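Side-chain contacts in DNA ligase (Aquifex aeolicus, PDB 3QWU), which is a putative ATP-dependent ligase of nucleic acid strands, binding adenosine and calcium ions and probably joining ends through an adenylated intermediate: residues K17-E22 with E28-N33; L118-E123 with M174-K179; E132-E137 with E143-V148; V263-E268 with K272-L277. All blocks are in the same frame, centred on the assembly; numbering follows the deposited sequence.

Contact 1 of 4, residues K17-E22 with E28-N33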
loop_
_atom_site.group_PDB
_atom_site.type_symbol
_atom_site.label_atom_id
_atom_site.label_comp_id
_atom_site.label_asym_id
_atom_site.label_seq_id
_atom_site.Cartn_x
_atom_site.Cartn_y
_atom_site.Cartn_z
ATOM N N LYS A 17 -24.829 12.081 4.907
ATOM C CA LYS A 17 -24.233 11.160 5.922
ATOM C C LYS A 17 -22.788 11.492 6.408
ATOM O O LYS A 17 -21.975 10.605 6.704
ATOM C CB LYS A 17 -24.391 9.685 5.487
ATOM C CG LYS A 17 -25.702 9.107 6.010
ATOM C CD LYS A 17 -26.125 7.832 5.320
ATOM C CE LYS A 17 -27.553 7.454 5.737
ATOM N NZ LYS A 17 -28.227 6.687 4.656
ATOM N N LYS A 18 -22.512 12.790 6.502
ATOM C CA LYS A 18 -21.297 13.310 7.126
ATOM C C LYS A 18 -21.536 13.586 8.624
ATOM O O LYS A 18 -20.598 13.500 9.426
ATOM C CB LYS A 18 -20.831 14.608 6.434
ATOM C CG LYS A 18 -20.515 14.500 4.945
ATOM C CD LYS A 18 -19.780 13.215 4.584
ATOM C CE LYS A 18 -19.008 13.339 3.271
ATOM N NZ LYS A 18 -19.033 12.070 2.472
ATOM N N VAL A 19 -22.778 13.919 8.991
ATOM C CA VAL A 19 -23.156 14.096 10.392
ATOM C C VAL A 19 -24.158 13.009 10.811
ATOM O O VAL A 19 -24.941 12.545 9.981
ATOM C CB VAL A 19 -23.733 15.525 10.640
ATOM C CG1 VAL A 19 -24.662 15.563 11.864
ATOM C CG2 VAL A 19 -22.604 16.519 10.795
ATOM N N ARG A 20 -24.099 12.596 12.083
ATOM C CA ARG A 20 -25.016 11.615 12.681
ATOM C C ARG A 20 -25.329 12.010 14.129
ATOM O O ARG A 20 -24.465 12.507 14.853
ATOM C CB ARG A 20 -24.437 10.186 12.705
ATOM C CG ARG A 20 -23.394 9.872 11.659
ATOM C CD ARG A 20 -23.479 8.454 11.126
ATOM N NE ARG A 20 -23.062 8.445 9.721
ATOM C CZ ARG A 20 -21.938 7.908 9.232
ATOM N NH1 ARG A 20 -21.070 7.274 10.021
ATOM N NH2 ARG A 20 -21.685 7.987 7.924
ATOM N N SER A 21 -26.559 11.759 14.560
ATOM C CA SER A 21 -26.930 11.983 15.946
ATOM C C SER A 21 -26.473 10.791 16.739
ATOM O O SER A 21 -26.578 9.659 16.287
ATOM C CB SER A 21 -28.431 12.196 16.103
ATOM O OG SER A 21 -29.131 11.347 15.235
ATOM N N GLU A 22 -25.916 11.057 17.906
ATOM C CA GLU A 22 -25.483 10.013 18.801
ATOM C C GLU A 22 -26.204 10.302 20.068
ATOM O O GLU A 22 -26.698 11.411 20.249
ATOM C CB GLU A 22 -23.971 10.088 19.059
ATOM C CG GLU A 22 -23.063 10.051 17.813
ATOM C CD GLU A 22 -23.056 8.713 17.058
ATOM O OE1 GLU A 22 -23.734 7.750 17.480
ATOM O OE2 GLU A 22 -22.349 8.639 16.032
ATOM N N GLU A 28 -27.714 13.900 24.017
ATOM C CA GLU A 28 -28.084 13.674 22.626
ATOM C C GLU A 28 -27.365 14.746 21.835
ATOM O O GLU A 28 -27.446 15.916 22.208
ATOM C CB GLU A 28 -29.590 13.804 22.469
ATOM C CG GLU A 28 -30.139 12.885 21.397
ATOM C CD GLU A 28 -31.683 12.839 21.397
ATOM O OE1 GLU A 28 -32.327 13.231 22.404
ATOM O OE2 GLU A 28 -32.239 12.405 20.371
ATOM N N TYR A 29 -26.637 14.357 20.786
ATOM C CA TYR A 29 -25.791 15.316 20.069
ATOM C C TYR A 29 -25.638 14.948 18.604
ATOM O O TYR A 29 -26.006 13.850 18.197
ATOM C CB TYR A 29 -24.408 15.504 20.760
ATOM C CG TYR A 29 -23.472 14.295 20.798
ATOM C CD1 TYR A 29 -22.264 14.281 20.095
ATOM C CD2 TYR A 29 -23.772 13.186 21.568
ATOM C CE1 TYR A 29 -21.384 13.170 20.166
ATOM C CE2 TYR A 29 -22.911 12.069 21.638
ATOM C CZ TYR A 29 -21.724 12.062 20.939
ATOM O OH TYR A 29 -20.929 10.929 21.020
ATOM N N LEU A 30 -25.141 15.894 17.812
ATOM C CA LEU A 30 -24.814 15.649 16.405
ATOM C C LEU A 30 -23.303 15.575 16.280
ATOM O O LEU A 30 -22.593 16.364 16.913
ATOM C CB LEU A 30 -25.380 16.756 15.533
ATOM C CG LEU A 30 -26.924 16.827 15.509
ATOM C CD1 LEU A 30 -27.538 17.508 16.791
ATOM C CD2 LEU A 30 -27.388 17.526 14.270
ATOM N N ARG A 31 -22.814 14.614 15.493
ATOM C CA ARG A 31 -21.381 14.330 15.385
ATOM C C ARG A 31 -20.915 14.324 13.946
ATOM O O ARG A 31 -21.464 13.604 13.116
ATOM C CB ARG A 31 -21.091 12.957 15.976
ATOM C CG ARG A 31 -19.628 12.550 15.930
ATOM C CD ARG A 31 -19.422 11.202 16.564
ATOM N NE ARG A 31 -19.873 10.100 15.711
ATOM C CZ ARG A 31 -19.158 9.519 14.738
ATOM N NH1 ARG A 31 -17.945 9.928 14.431
ATOM N NH2 ARG A 31 -19.671 8.515 14.064
ATOM N N PHE A 32 -19.891 15.115 13.655
ATOM C CA PHE A 32 -19.296 15.140 12.311
ATOM C C PHE A 32 -18.400 13.930 12.097
ATOM O O PHE A 32 -17.308 13.833 12.669
ATOM C CB PHE A 32 -18.526 16.447 12.066
ATOM C CG PHE A 32 -19.398 17.543 11.536
ATOM C CD1 PHE A 32 -20.067 18.389 12.393
ATOM C CD2 PHE A 32 -19.596 17.684 10.173
ATOM C CE1 PHE A 32 -20.896 19.400 11.880
ATOM C CE2 PHE A 32 -20.443 18.673 9.640
ATOM C CZ PHE A 32 -21.086 19.535 10.483
ATOM N N ASN A 33 -18.869 13.000 11.275
ATOM C CA ASN A 33 -18.168 11.741 11.068
ATOM C C ASN A 33 -16.988 11.909 10.121
ATOM O O ASN A 33 -16.001 11.200 10.229
ATOM C CB ASN A 33 -19.131 10.693 10.514
ATOM C CG ASN A 33 -18.478 9.345 10.353
ATOM O OD1 ASN A 33 -18.254 8.643 11.331
ATOM N ND2 ASN A 33 -18.160 8.975 9.107
#
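Arg-31 and Glu-22 form a salt bridge on one face of a beta hairpin, strand 19-24 paired antiparallel with 27-32. Arg-31 NE gives the straighter bond to Glu-22 OE2, 2.9 Å long and 165° at the hydrogen; the oxygen sits at the guanidinium edge, and NE comes to its anti side, 27° out of the carboxylate plane. Arg-31 NH2 reaches Glu-22 OE2 more weakly at 3.3 Å and also donates to Asn-33 OD1 at 3.1 Å. With CG anti to the backbone N (chi1 -180°), Arg-31 runs out straight and then turns at chi3, which lays NE beside the carboxylate. Gly-101 O accepts from NH1, and Phe-103 makes a cation-pi contact. A methionine in place of Arg-31 would probably leave the Glu-22 carboxylate without its charged mate and Asn-33 OD1 without the guanidinium that donates to it.

Backbone bonds in both directions join Arg-20 to Arg-31 and Glu-22 to Tyr-29, and Asn-33 N closes the ladder on Lys-18 O. On the Arg-31 face, Glu-22 CB lies over the Tyr-29 ring, 3.8 Å from its centroid, while Tyr-29 OH bonds to Ile-104 N. Asn-33 CB covers part of one face of the Arg-20 guanidinium. On the other face of the hairpin, that of Val-19, Leu-30 and Phe-32, Val-19 CG2 sits over the Phe-32 ring, and Val-19 CG1 meets Leu-30 CB at 3.9 Å.

Contact 2 of 4, residues L118-E123 with M174-K179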
loop_
_atom_site.group_PDB
_atom_site.type_symbol
_atom_site.label_atom_id
_atom_site.label_comp_id
_atom_site.label_asym_id
_atom_site.label_seq_id
_atom_site.Cartn_x
_atom_site.Cartn_y
_atom_site.Cartn_z
ATOM N N LEU A 118 -10.119 18.954 37.349
ATOM C CA LEU A 118 -10.944 19.761 36.480
ATOM C C LEU A 118 -11.584 21.011 37.135
ATOM O O LEU A 118 -12.551 21.582 36.600
ATOM C CB LEU A 118 -11.985 18.859 35.811
ATOM C CG LEU A 118 -11.342 17.986 34.700
ATOM C CD1 LEU A 118 -12.367 16.996 34.110
ATOM C CD2 LEU A 118 -10.688 18.846 33.550
ATOM N N ARG A 119 -11.007 21.443 38.262
ATOM C CA ARG A 119 -11.193 22.804 38.835
ATOM C C ARG A 119 -11.110 23.886 37.766
ATOM O O ARG A 119 -11.950 24.776 37.716
ATOM C CB ARG A 119 -10.090 23.081 39.884
ATOM C CG ARG A 119 -10.288 24.256 40.812
ATOM C CD ARG A 119 -9.228 24.244 41.941
ATOM N NE ARG A 119 -8.328 25.417 41.908
ATOM C CZ ARG A 119 -7.001 25.402 41.691
ATOM N NH1 ARG A 119 -6.345 24.258 41.472
ATOM N NH2 ARG A 119 -6.304 26.552 41.681
ATOM N N ILE A 120 -10.088 23.807 36.916
ATOM C CA ILE A 120 -9.959 24.742 35.761
ATOM C C ILE A 120 -11.257 24.926 34.935
ATOM O O ILE A 120 -11.618 26.035 34.565
ATOM C CB ILE A 120 -8.792 24.354 34.842
ATOM C CG1 ILE A 120 -8.662 25.328 33.665
ATOM C CG2 ILE A 120 -8.980 22.962 34.274
ATOM C CD1 ILE A 120 -7.452 25.033 32.766
ATOM N N LEU A 121 -11.978 23.856 34.685
ATOM C CA LEU A 121 -13.261 23.967 33.992
ATOM C C LEU A 121 -14.305 24.593 34.931
ATOM O O LEU A 121 -15.052 25.502 34.534
ATOM C CB LEU A 121 -13.745 22.592 33.430
ATOM C CG LEU A 121 -12.817 21.910 32.373
ATOM C CD1 LEU A 121 -13.366 20.573 31.867
ATOM C CD2 LEU A 121 -12.496 22.838 31.173
ATOM N N ASP A 122 -14.353 24.152 36.178
ATOM C CA ASP A 122 -15.278 24.767 37.118
ATOM C C ASP A 122 -15.126 26.286 37.105
ATOM O O ASP A 122 -16.137 27.007 37.148
ATOM C CB ASP A 122 -15.076 24.236 38.528
ATOM C CG ASP A 122 -15.390 22.754 38.641
ATOM O OD1 ASP A 122 -16.153 22.232 37.797
ATOM O OD2 ASP A 122 -14.865 22.104 39.562
ATOM N N GLU A 123 -13.889 26.770 37.036
ATOM C CA GLU A 123 -13.607 28.203 37.096
ATOM C C GLU A 123 -13.630 28.865 35.729
ATOM O O GLU A 123 -13.732 30.054 35.642
ATOM C CB GLU A 123 -12.254 28.480 37.784
ATOM C CG GLU A 123 -12.245 27.923 39.223
ATOM C CD GLU A 123 -11.016 28.280 40.045
ATOM O OE1 GLU A 123 -10.048 28.856 39.525
ATOM O OE2 GLU A 123 -11.018 27.982 41.238
ATOM N N MET A 174 0.286 28.320 28.503
ATOM C CA MET A 174 1.278 28.078 29.540
ATOM C C MET A 174 0.836 28.672 30.896
ATOM O O MET A 174 1.082 28.069 31.913
ATOM C CB MET A 174 2.691 28.490 29.084
ATOM C CG MET A 174 3.194 27.564 27.953
ATOM S SD MET A 174 4.755 27.899 27.021
ATOM C CE MET A 174 6.007 27.936 28.346
ATOM N N GLU A 175 0.074 29.768 30.902
ATOM C CA GLU A 175 -0.439 30.341 32.160
ATOM C C GLU A 175 -1.519 29.475 32.814
ATOM O O GLU A 175 -1.476 29.267 34.036
ATOM C CB GLU A 175 -0.955 31.766 31.954
ATOM C CG GLU A 175 0.142 32.831 32.158
ATOM C CD GLU A 175 0.013 34.054 31.231
ATOM O OE1 GLU A 175 -1.135 34.447 30.898
ATOM O OE2 GLU A 175 1.071 34.631 30.847
ATOM N N LEU A 176 -2.475 28.967 32.037
ATOM C CA LEU A 176 -3.485 28.092 32.617
ATOM C C LEU A 176 -2.895 26.814 33.205
ATOM O O LEU A 176 -3.345 26.347 34.243
ATOM C CB LEU A 176 -4.570 27.748 31.631
ATOM C CG LEU A 176 -5.455 28.934 31.280
ATOM C CD1 LEU A 176 -6.161 28.656 29.945
ATOM C CD2 LEU A 176 -6.504 29.346 32.430
ATOM N N ILE A 177 -1.906 26.240 32.533
ATOM C CA ILE A 177 -1.284 24.994 32.969
ATOM C C ILE A 177 -0.493 25.225 34.242
ATOM O O ILE A 177 -0.517 24.397 35.156
ATOM C CB ILE A 177 -0.335 24.468 31.911
ATOM C CG1 ILE A 177 -1.114 24.035 30.662
ATOM C CG2 ILE A 177 0.495 23.306 32.434
ATOM C CD1 ILE A 177 -0.196 23.752 29.415
ATOM N N GLU A 178 0.184 26.361 34.330
ATOM C CA GLU A 178 0.947 26.688 35.539
ATOM C C GLU A 178 -0.038 26.952 36.712
ATOM O O GLU A 178 0.139 26.430 37.816
ATOM C CB GLU A 178 1.940 27.827 35.272
ATOM C CG GLU A 178 2.424 28.614 36.509
ATOM C CD GLU A 178 3.680 28.024 37.240
ATOM O OE1 GLU A 178 3.990 26.805 37.105
ATOM O OE2 GLU A 178 4.342 28.813 37.976
ATOM N N LYS A 179 -1.108 27.683 36.453
ATOM C CA LYS A 179 -2.039 28.054 37.515
ATOM C C LYS A 179 -2.677 26.832 38.179
ATOM O O LYS A 179 -2.636 26.706 39.405
ATOM C CB LYS A 179 -3.123 28.978 36.960
ATOM C CG LYS A 179 -4.031 29.573 38.019
ATOM C CD LYS A 179 -5.002 30.554 37.421
ATOM C CE LYS A 179 -6.004 31.008 38.445
ATOM N NZ LYS A 179 -7.342 31.201 37.833
#
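Ile-120 and Leu-176 make the apolar touch between two helices, 119-123 and 170-180, that pack beside the antiparallel sheet containing strands 127-134 and 153-161, in what is probably the adenylation domain. Ile-120 CD1 comes up to Leu-176 CB at 4.1 Å, the two side chains roughly perpendicular. The Ile-120 chain is fully extended, chi1 (-180°) pointing CG1 away from its own amide nitrogen and chi2 also trans, and this carries the terminal methyl out toward the neighbouring helix. The axes of the two short helical segments come within 11.5 Å of each other, their N-to-C directions 118° apart, and together they bury 160 Å².

Beneath this touch, Leu-127 and Phe-159 of the sheet each meet both Ile-120 and Leu-176, so the pair sits on a shared apolar floor. Toward the surface the link becomes electrostatic: Glu-123 OE1 and Lys-179 NZ form a long salt bridge at 4.0 Å. The closer partner of that oxygen is Tyr-180 OH, which hydrogen-bonds to it and helps to place the carboxylate. One turn back along the short helix, Arg-119 shares the same acid through its other oxygen, at long range, with 3.8 Å between Arg-119 NE and Glu-123 OE2.

Contact 3 of 4, residues E132-E137 with E143-V148. With CA (calcium ion), chain D; ADN (adenosine), chain C.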
loop_
_atom_site.group_PDB
_atom_site.type_symbol
_atom_site.label_atom_id
_atom_site.label_comp_id
_atom_site.label_asym_id
_atom_site.label_seq_id
_atom_site.Cartn_x
_atom_site.Cartn_y
_atom_site.Cartn_z
ATOM N N GLU A 132 -3.475 14.565 24.992
ATOM C CA GLU A 132 -3.181 13.190 24.586
ATOM C C GLU A 132 -3.295 12.292 25.801
ATOM O O GLU A 132 -2.688 12.586 26.833
ATOM C CB GLU A 132 -1.755 13.098 24.073
ATOM C CG GLU A 132 -1.500 11.903 23.155
ATOM C CD GLU A 132 -2.142 12.046 21.762
ATOM O OE1 GLU A 132 -2.777 13.089 21.539
ATOM O OE2 GLU A 132 -2.011 11.124 20.919
ATOM N N VAL A 133 -4.073 11.206 25.686
ATOM C CA VAL A 133 -4.054 10.129 26.657
ATOM C C VAL A 133 -3.142 8.994 26.156
ATOM O O VAL A 133 -3.242 8.556 25.002
ATOM C CB VAL A 133 -5.437 9.576 26.878
ATOM C CG1 VAL A 133 -5.395 8.501 27.940
ATOM C CG2 VAL A 133 -6.378 10.670 27.302
ATOM N N ALA A 134 -2.274 8.487 27.031
ATOM C CA ALA A 134 -1.207 7.582 26.602
ATOM C C ALA A 134 -0.809 6.645 27.713
ATOM O O ALA A 134 -0.877 7.002 28.936
ATOM C CB ALA A 134 0.021 8.379 26.104
ATOM N N GLY A 135 -0.361 5.467 27.312
ATOM C CA GLY A 135 0.014 4.426 28.279
ATOM C C GLY A 135 -0.226 3.006 27.784
ATOM O O GLY A 135 -0.924 2.778 26.813
ATOM N N PRO A 136 0.331 2.033 28.482
ATOM C CA PRO A 136 0.248 0.697 27.932
ATOM C C PRO A 136 -1.121 0.055 28.166
ATOM O O PRO A 136 -1.475 -0.901 27.484
ATOM C CB PRO A 136 1.304 -0.059 28.715
ATOM C CG PRO A 136 1.323 0.646 30.068
ATOM C CD PRO A 136 1.070 2.086 29.748
ATOM N N GLU A 137 -1.891 0.563 29.115
ATOM C CA GLU A 137 -3.191 -0.013 29.358
ATOM C C GLU A 137 -4.353 0.901 28.915
ATOM O O GLU A 137 -5.186 1.291 29.722
ATOM C CB GLU A 137 -3.282 -0.365 30.836
ATOM C CG GLU A 137 -2.189 -1.298 31.267
ATOM C CD GLU A 137 -2.162 -1.507 32.767
ATOM O OE1 GLU A 137 -3.134 -1.166 33.481
ATOM O OE2 GLU A 137 -1.146 -2.016 33.242
ATOM N N GLU A 143 0.697 0.550 21.413
ATOM C CA GLU A 143 1.951 1.260 21.774
ATOM C C GLU A 143 1.798 2.199 22.969
ATOM O O GLU A 143 0.720 2.756 23.210
ATOM C CB GLU A 143 2.484 2.131 20.592
ATOM C CG GLU A 143 3.108 1.374 19.383
ATOM C CD GLU A 143 3.750 2.329 18.334
ATOM O OE1 GLU A 143 3.003 3.028 17.594
ATOM O OE2 GLU A 143 5.020 2.369 18.240
ATOM N N SER A 144 2.903 2.406 23.663
ATOM C CA SER A 144 3.001 3.312 24.800
ATOM C C SER A 144 4.233 4.185 24.631
ATOM O O SER A 144 5.211 3.733 24.074
ATOM C CB SER A 144 3.202 2.495 26.083
ATOM O OG SER A 144 2.976 3.264 27.242
ATOM N N PRO A 145 4.197 5.440 25.130
ATOM C CA PRO A 145 5.421 6.160 25.376
ATOM C C PRO A 145 6.188 5.431 26.463
ATOM O O PRO A 145 5.572 4.872 27.353
ATOM C CB PRO A 145 4.960 7.507 25.909
ATOM C CG PRO A 145 3.555 7.603 25.607
ATOM C CD PRO A 145 3.014 6.229 25.456
ATOM N N PRO A 146 7.529 5.469 26.423
ATOM C CA PRO A 146 8.271 4.704 27.427
ATOM C C PRO A 146 8.102 5.186 28.858
ATOM O O PRO A 146 8.244 4.379 29.764
ATOM C CB PRO A 146 9.723 4.805 26.957
ATOM C CG PRO A 146 9.748 5.975 25.998
ATOM C CD PRO A 146 8.414 5.953 25.355
ATOM N N TYR A 147 7.775 6.462 29.062
ATOM C CA TYR A 147 7.716 7.030 30.416
ATOM C C TYR A 147 6.357 6.823 31.133
ATOM O O TYR A 147 6.128 7.364 32.215
ATOM C CB TYR A 147 8.040 8.539 30.364
ATOM C CG TYR A 147 7.342 9.286 29.212
ATOM C CD1 TYR A 147 8.004 9.488 27.996
ATOM C CD2 TYR A 147 6.037 9.732 29.334
ATOM C CE1 TYR A 147 7.400 10.118 26.954
ATOM C CE2 TYR A 147 5.421 10.381 28.290
ATOM C CZ TYR A 147 6.106 10.576 27.085
ATOM O OH TYR A 147 5.499 11.218 26.012
ATOM N N VAL A 148 5.429 6.111 30.507
ATOM C CA VAL A 148 4.198 5.750 31.182
ATOM C C VAL A 148 4.361 4.274 31.292
ATOM O O VAL A 148 4.284 3.571 30.288
ATOM C CB VAL A 148 2.875 6.059 30.393
ATOM C CG1 VAL A 148 1.706 5.940 31.339
ATOM C CG2 VAL A 148 2.907 7.385 29.789
HETATM CA CA CA D . 4.080 5.248 16.977
HETATM O "O5'" ADN C . -2.540 15.216 14.416
HETATM C "C5'" ADN C . -1.509 15.199 15.404
HETATM C "C4'" ADN C . -1.998 14.453 16.639
HETATM O "O4'" ADN C . -0.917 14.237 17.598
HETATM C "C3'" ADN C . -3.059 15.260 17.375
HETATM O "O3'" ADN C . -4.398 15.023 16.951
HETATM C "C2'" ADN C . -2.839 14.903 18.842
HETATM O "O2'" ADN C . -3.790 13.947 19.279
HETATM C "C1'" ADN C . -1.431 14.320 18.943
HETATM N N9 ADN C . -0.499 15.139 19.735
HETATM C C8 ADN C . 0.414 14.620 20.589
HETATM N N7 ADN C . 1.157 15.580 21.190
HETATM C C5 ADN C . 0.710 16.750 20.665
HETATM C C6 ADN C . 1.093 18.155 20.834
HETATM N N6 ADN C . 2.098 18.434 21.712
HETATM N N1 ADN C . 0.386 19.110 20.154
HETATM C C2 ADN C . -0.606 18.763 19.284
HETATM N N3 ADN C . -0.984 17.473 19.056
HETATM C C4 ADN C . -0.380 16.462 19.720
HETATM O O HOH W 1 -0.062 5.348 24.303
HETATM O O HOH W 2 3.807 6.850 15.433
HETATM O O HOH W 3 1.793 5.642 16.615
#
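Ser-144 lies against the Gly-135–Pro-136 peptide, where strand 127-134 runs into a loop. Its CB is 3.8 Å from Pro-136 N. A chi1 of -165° turns the hydroxyl away from its own backbone nitrogen and over that linkage, where Ser-144 OG is 3.3 Å from Gly-135 C and 3.4 Å from Pro-136 CD. Proline's nitrogen has no hydrogen to offer, and the hydroxyl donates instead to Pro-145 O, 3.1 Å from Ser-144 OG. Ala-134 CB rests on Pro-145 CG, while Val-148 CG1 packs near Gly-135 CA; a CB at Gly-135 would jam against the preceding carbonyl.

A water accepts from Gly-135 N and donates to Glu-143 O, tying the two backbones together. Beyond this join, Glu-143 OE1 binds calcium at 2.5 Å, with Asp-82 and Asp-239 as the other protein ligands. On the strand, Glu-132 OE1 accepts from adenosine O2' at 2.6 Å. The water and the close packing thus couple a nucleoside-binding strand to a metal-binding loop, consistent with one active-site cleft.

Contact 4 of 4, residues V263-E268 with K272-L277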
loop_
_atom_site.group_PDB
_atom_site.type_symbol
_atom_site.label_atom_id
_atom_site.label_comp_id
_atom_site.label_asym_id
_atom_site.label_seq_id
_atom_site.Cartn_x
_atom_site.Cartn_y
_atom_site.Cartn_z
ATOM N N VAL A 263 12.779 7.743 3.818
ATOM C CA VAL A 263 13.697 8.064 2.747
ATOM C C VAL A 263 14.136 9.517 2.763
ATOM O O VAL A 263 15.322 9.797 2.605
ATOM C CB VAL A 263 13.144 7.700 1.352
ATOM C CG1 VAL A 263 14.149 8.076 0.292
ATOM C CG2 VAL A 263 12.893 6.234 1.266
ATOM N N LEU A 264 13.214 10.440 2.976
ATOM C CA LEU A 264 13.598 11.863 3.031
ATOM C C LEU A 264 14.448 12.284 4.238
ATOM O O LEU A 264 15.234 13.209 4.117
ATOM C CB LEU A 264 12.389 12.788 2.819
ATOM C CG LEU A 264 11.859 12.675 1.370
ATOM C CD1 LEU A 264 10.502 13.255 1.293
ATOM C CD2 LEU A 264 12.796 13.374 0.412
ATOM N N PHE A 265 14.305 11.587 5.370
ATOM C CA PHE A 265 15.209 11.744 6.499
ATOM C C PHE A 265 16.580 11.244 6.100
ATOM O O PHE A 265 17.561 11.904 6.317
ATOM C CB PHE A 265 14.664 10.979 7.718
ATOM C CG PHE A 265 15.659 10.823 8.866
ATOM C CD1 PHE A 265 15.906 11.855 9.720
ATOM C CD2 PHE A 265 16.323 9.607 9.078
ATOM C CE1 PHE A 265 16.836 11.705 10.775
ATOM C CE2 PHE A 265 17.216 9.427 10.109
ATOM C CZ PHE A 265 17.496 10.469 10.965
ATOM N N MET A 266 16.654 10.055 5.509
ATOM C CA MET A 266 17.959 9.530 5.027
ATOM C C MET A 266 18.642 10.494 4.100
ATOM O O MET A 266 19.864 10.686 4.184
ATOM C CB MET A 266 17.810 8.143 4.367
ATOM C CG MET A 266 17.397 7.128 5.389
ATOM S SD MET A 266 16.997 5.552 4.794
ATOM C CE MET A 266 18.666 4.944 4.308
ATOM N N TYR A 267 17.856 11.123 3.228
ATOM C CA TYR A 267 18.391 12.082 2.279
ATOM C C TYR A 267 18.831 13.349 2.975
ATOM O O TYR A 267 19.849 13.940 2.645
ATOM C CB TYR A 267 17.325 12.381 1.231
ATOM C CG TYR A 267 17.600 13.553 0.304
ATOM C CD1 TYR A 267 18.367 13.398 -0.827
ATOM C CD2 TYR A 267 17.073 14.804 0.567
ATOM C CE1 TYR A 267 18.624 14.489 -1.687
ATOM C CE2 TYR A 267 17.324 15.892 -0.271
ATOM C CZ TYR A 267 18.085 15.720 -1.393
ATOM O OH TYR A 267 18.309 16.784 -2.223
ATOM N N GLU A 268 18.045 13.815 3.925
ATOM C CA GLU A 268 18.425 15.006 4.621
ATOM C C GLU A 268 19.710 14.751 5.404
ATOM O O GLU A 268 20.582 15.576 5.424
ATOM C CB GLU A 268 17.285 15.494 5.532
ATOM C CG GLU A 268 17.629 16.761 6.355
ATOM C CD GLU A 268 16.425 17.358 7.062
ATOM O OE1 GLU A 268 15.372 16.675 7.203
ATOM O OE2 GLU A 268 16.508 18.535 7.439
ATOM N N LYS A 272 25.202 7.604 3.889
ATOM C CA LYS A 272 26.340 6.963 4.535
ATOM C C LYS A 272 25.880 6.609 5.935
ATOM O O LYS A 272 25.680 5.418 6.283
ATOM C CB LYS A 272 27.544 7.911 4.639
ATOM C CG LYS A 272 28.171 8.308 3.337
ATOM C CD LYS A 272 28.985 9.607 3.517
ATOM C CE LYS A 272 29.983 9.805 2.351
ATOM N NZ LYS A 272 30.084 11.230 1.939
ATOM N N THR A 273 25.620 7.649 6.712
ATOM C CA THR A 273 25.439 7.495 8.148
ATOM C C THR A 273 24.046 6.948 8.576
ATOM O O THR A 273 23.731 6.859 9.770
ATOM C CB THR A 273 25.765 8.824 8.858
ATOM O OG1 THR A 273 26.203 8.537 10.185
ATOM C CG2 THR A 273 24.538 9.785 8.877
ATOM N N THR A 274 23.232 6.554 7.605
ATOM C CA THR A 274 21.851 6.159 7.865
ATOM C C THR A 274 21.538 4.743 7.312
ATOM O O THR A 274 20.372 4.340 7.260
ATOM C CB THR A 274 20.869 7.269 7.305
ATOM O OG1 THR A 274 21.158 7.539 5.929
ATOM C CG2 THR A 274 20.998 8.591 8.106
ATOM N N GLU A 275 22.591 3.992 6.951
ATOM C CA GLU A 275 22.491 2.675 6.288
ATOM C C GLU A 275 21.786 1.548 7.102
ATOM O O GLU A 275 21.201 0.589 6.546
ATOM C CB GLU A 275 23.898 2.231 5.852
ATOM C CG GLU A 275 24.859 1.792 7.005
ATOM C CD GLU A 275 26.170 1.072 6.510
ATOM O OE1 GLU A 275 27.139 0.959 7.320
ATOM O OE2 GLU A 275 26.226 0.628 5.322
ATOM N N HIS A 276 21.853 1.642 8.424
ATOM C CA HIS A 276 21.208 0.671 9.296
ATOM C C HIS A 276 19.680 0.682 9.066
ATOM O O HIS A 276 19.013 -0.259 9.445
ATOM C CB HIS A 276 21.529 0.988 10.766
ATOM C CG HIS A 276 21.013 2.317 11.225
ATOM N ND1 HIS A 276 19.769 2.471 11.804
ATOM C CD2 HIS A 276 21.562 3.566 11.170
ATOM C CE1 HIS A 276 19.576 3.753 12.098
ATOM N NE2 HIS A 276 20.642 4.444 11.715
ATOM N N LEU A 277 19.144 1.756 8.472
ATOM C CA LEU A 277 17.711 1.854 8.225
ATOM C C LEU A 277 17.248 0.838 7.156
ATOM O O LEU A 277 16.108 0.447 7.136
ATOM C CB LEU A 277 17.292 3.250 7.821
ATOM C CG LEU A 277 16.986 4.306 8.883
ATOM C CD1 LEU A 277 16.068 3.772 9.992
ATOM C CD2 LEU A 277 18.274 4.884 9.478
#
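Met-266 turns at its last torsion (chi3 71°), after an extended chi2, and this swings CE back toward Thr-274 O, 3.5 Å away. Thr-274 holds OG1 between its backbone N and carbonyl carbon (chi1 53°), facing Met-266 CB at 3.7 Å; that hydroxyl has its hydrogen-bond partner in Gly-270 O, so against the methionine it only packs. Further along, Met-266 SD meets Leu-277 CB at 3.8 Å, the two chains lying alongside and running opposite ways. Phe-265 adds a looser touch, its CE2 4.4 Å from Thr-274 CG2.

An alanine at Met-266 is likely to open a gap beside Leu-277 CB and strip the cover from the Thr-274 carbonyl. Phe-290 of the second subunit also packs on Met-266, so the same residue serves the dimer interface. This is mostly apolar packing across the short connection between two successive helices, where 254-269 ends and 276-299 begins, within the C-terminal region of the ligase.

Contact 3 is the one at the ligand sites, holding residues of both the adenosine pocket and the calcium site. Contact 2 flanks the same nucleotide-binding region: its helix 119-123 is followed, after a short link, by strand 127-134 of contact 3, and contact 3 is nested in the loop that contact 2 closes. Their nearest atoms are about 11 Å apart, and the Leu-176 side chain is about 12 Å from that of adenosine-binding Glu-78. Contacts 1 and 4 lie away from the annotated sites, their centres 44 Å apart on opposite sides of the chain's centre. Contact 4 belongs to the C-terminal region, its nearest atoms about 14 Å from contact 3.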